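Local coordinates for uncharacterized protein (Bacteroides ovatus CL02T12C04, PDB 6PTM) that probably acts as an exo-carrageenase of glycoside hydrolase family 42, trimming carrageenan-derived oligosaccharides at a chain end, at residues Arg561-Arg565 against Ala681-Val685. Residues are numbered along the deposited sequence; the frame is centred on the assembly and turned at random.
Sequences RKPLR and ALAAV
Leu-564 drives its forked end against one face of the helix, a fork broad enough to touch both Ala-681 and Val-685, one turn apart. CG lies anti to the carbonyl carbon (chi1 -64°), which points the branch at the helix, and chi2 of 171° sets both methyls there. CD2 comes 3.6 Å from CG2 of Val-685 and 3.7 Å from CB of Ala-681, while CD1 lies alongside the same alanine methyl and reaches CD2 of Leu-682 at 4.2 Å. Alanine suits its place because its short side chain lets the leucine close on the backbone, CD2 standing 3.5 Å from O of Ala-681. That oxygen accepts the helical bond from N of Val-685. The beta-branched valine slants across the leucine and turns CG2 to it; the same methyl meets CB of Pro-563, an apolar ring just before the strand, at 4.2 Å. Cut back to an alanine here, the strand would probably face a gap beside Ala-681, and CG2 of Val-685 would lose both CG and CD2 of the leucine. Strand 564-567 lies between strands 597-600 and 614-617 of a parallel sheet, and helix 674-687 packs against it through the leucine, as in layered alpha/beta folds whose parallel sheet is covered by helices.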
ATOM      1  N   ARG A 561      -2.029  -7.562 -18.085  1.00 13.77           N
ATOM      2  CA  ARG A 561      -0.959  -8.585 -18.138  1.00 14.57           C
ATOM      3  C   ARG A 561       0.368  -7.966 -17.698  1.00 14.19           C
ATOM      4  O   ARG A 561       0.752  -6.896 -18.241  1.00 14.38           O
ATOM      5  CB  ARG A 561      -0.869  -9.146 -19.559  1.00 15.18           C
ATOM      6  CG  ARG A 561       0.196 -10.214 -19.771  1.00 16.01           C
ATOM      7  CD  ARG A 561       0.243 -10.650 -21.216  1.00 15.74           C
ATOM      8  NE  ARG A 561       1.219 -11.683 -21.535  1.00 15.51           N
ATOM      9  CZ  ARG A 561       1.039 -12.994 -21.397  1.00 17.38           C
ATOM     10  NH1 ARG A 561      -0.042 -13.469 -20.801  1.00 17.46           N
ATOM     11  NH2 ARG A 561       1.966 -13.830 -21.840  1.00 17.77           N
ATOM     12  N   LYS A 562       1.003  -8.602 -16.712  1.00 14.67           N
ATOM     13  CA  LYS A 562       2.380  -8.340 -16.239  1.00 15.73           C
ATOM     14  C   LYS A 562       3.315  -9.333 -16.947  1.00 14.88           C
ATOM     15  O   LYS A 562       3.538 -10.449 -16.460  1.00 13.84           O
ATOM     16  CB  LYS A 562       2.429  -8.485 -14.714  1.00 16.29           C
ATOM     17  CG  LYS A 562       1.480  -7.607 -13.906  1.00 17.25           C
ATOM     18  CD  LYS A 562       1.694  -7.808 -12.416  1.00 18.68           C
ATOM     19  CE  LYS A 562       0.604  -7.293 -11.486  1.00 19.93           C
ATOM     20  NZ  LYS A 562       0.319  -5.856 -11.668  1.00 19.72           N
ATOM     21  N   PRO A 563       3.841  -9.015 -18.152  1.00 14.41           N
ATOM     22  CA  PRO A 563       4.471 -10.053 -18.968  1.00 15.04           C
ATOM     23  C   PRO A 563       5.899 -10.442 -18.562  1.00 15.44           C
ATOM     24  O   PRO A 563       6.474 -11.356 -19.139  1.00 14.64           O
ATOM     25  CB  PRO A 563       4.483  -9.397 -20.352  1.00 15.71           C
ATOM     26  CG  PRO A 563       4.654  -7.921 -20.039  1.00 15.70           C
ATOM     27  CD  PRO A 563       3.737  -7.725 -18.849  1.00 14.27           C
ATOM     28  N   LEU A 564       6.494  -9.678 -17.668  1.00 15.09           N
ATOM     29  CA  LEU A 564       7.824  -9.989 -17.128  1.00 15.24           C
ATOM     30  C   LEU A 564       7.650 -10.140 -15.623  1.00 16.17           C
ATOM     31  O   LEU A 564       7.076  -9.194 -14.963  1.00 15.92           O
ATOM     32  CB  LEU A 564       8.813  -8.888 -17.503  1.00 15.79           C
ATOM     33  CG  LEU A 564       9.086  -8.737 -18.999  1.00 16.28           C
ATOM     34  CD1 LEU A 564       9.892  -7.478 -19.256  1.00 17.91           C
ATOM     35  CD2 LEU A 564       9.814  -9.957 -19.552  1.00 17.37           C
ATOM     36  N   ARG A 565       8.098 -11.282 -15.109  1.00 14.54           N
ATOM     37  CA  ARG A 565       8.047 -11.580 -13.655  1.00 14.49           C
ATOM     38  C   ARG A 565       9.462 -11.701 -13.111  1.00 14.24           C
ATOM     39  O   ARG A 565      10.230 -12.554 -13.592  1.00 14.77           O
ATOM     40  CB  ARG A 565       7.249 -12.857 -13.409  1.00 13.76           C
ATOM     41  CG  ARG A 565       5.821 -12.776 -13.907  1.00 15.03           C
ATOM     42  CD  ARG A 565       5.079 -11.522 -13.461  1.00 15.03           C
ATOM     43  NE  ARG A 565       3.688 -11.672 -13.862  1.00 14.73           N
ATOM     44  CZ  ARG A 565       2.737 -12.229 -13.116  1.00 14.67           C
ATOM     45  NH1 ARG A 565       2.968 -12.642 -11.874  1.00 15.94           N
ATOM     46  NH2 ARG A 565       1.510 -12.275 -13.581  1.00 14.83           N
ATOM     47  N   ALA A 681      14.753  -9.650 -21.880  1.00 21.79           N
ATOM     48  CA  ALA A 681      13.362  -9.581 -21.340  1.00 23.63           C
ATOM     49  C   ALA A 681      12.432  -8.947 -22.384  1.00 20.71           C
ATOM     50  O   ALA A 681      11.370  -9.519 -22.698  1.00 20.26           O
ATOM     51  CB  ALA A 681      13.328  -8.823 -20.031  1.00 21.90           C
ATOM     52  N   LEU A 682      12.821  -7.803 -22.939  1.00 24.70           N
ATOM     53  CA  LEU A 682      11.957  -7.084 -23.911  1.00 23.48           C
ATOM     54  C   LEU A 682      11.868  -7.895 -25.220  1.00 23.95           C
ATOM     55  O   LEU A 682      10.780  -7.907 -25.824  1.00 21.77           O
ATOM     56  CB  LEU A 682      12.478  -5.660 -24.098  1.00 24.36           C
ATOM     57  CG  LEU A 682      12.386  -4.773 -22.853  1.00 25.49           C
ATOM     58  CD1 LEU A 682      12.826  -3.352 -23.189  1.00 26.50           C
ATOM     59  CD2 LEU A 682      10.975  -4.737 -22.290  1.00 25.04           C
ATOM     60  N   ALA A 683      12.908  -8.636 -25.612  1.00 21.36           N
ATOM     61  CA  ALA A 683      12.840  -9.485 -26.828  1.00 22.40           C
ATOM     62  C   ALA A 683      11.762 -10.560 -26.632  1.00 22.22           C
ATOM     63  O   ALA A 683      10.990 -10.853 -27.578  1.00 21.74           O
ATOM     64  CB  ALA A 683      14.200 -10.087 -27.115  1.00 23.75           C
ATOM     65  N   ALA A 684      11.708 -11.157 -25.433  1.00 22.73           N
ATOM     66  CA  ALA A 684      10.755 -12.237 -25.099  1.00 21.43           C
ATOM     67  C   ALA A 684       9.354 -11.648 -25.203  1.00 22.13           C
ATOM     68  O   ALA A 684       8.409 -12.351 -25.613  1.00 21.82           O
ATOM     69  CB  ALA A 684      11.033 -12.818 -23.724  1.00 22.00           C
ATOM     70  N   VAL A 685       9.193 -10.380 -24.842  1.00 22.03           N
ATOM     71  CA  VAL A 685       7.828  -9.803 -24.905  1.00 20.32           C
ATOM     72  C   VAL A 685       7.496  -9.515 -26.380  1.00 21.59           C
ATOM     73  O   VAL A 685       6.357  -9.820 -26.806  1.00 17.99           O
ATOM     74  CB  VAL A 685       7.707  -8.580 -23.990  1.00 20.70           C
ATOM     75  CG1 VAL A 685       6.334  -7.934 -24.145  1.00 20.66           C
ATOM     76  CG2 VAL A 685       7.988  -8.943 -22.541  1.00 20.62           C
TER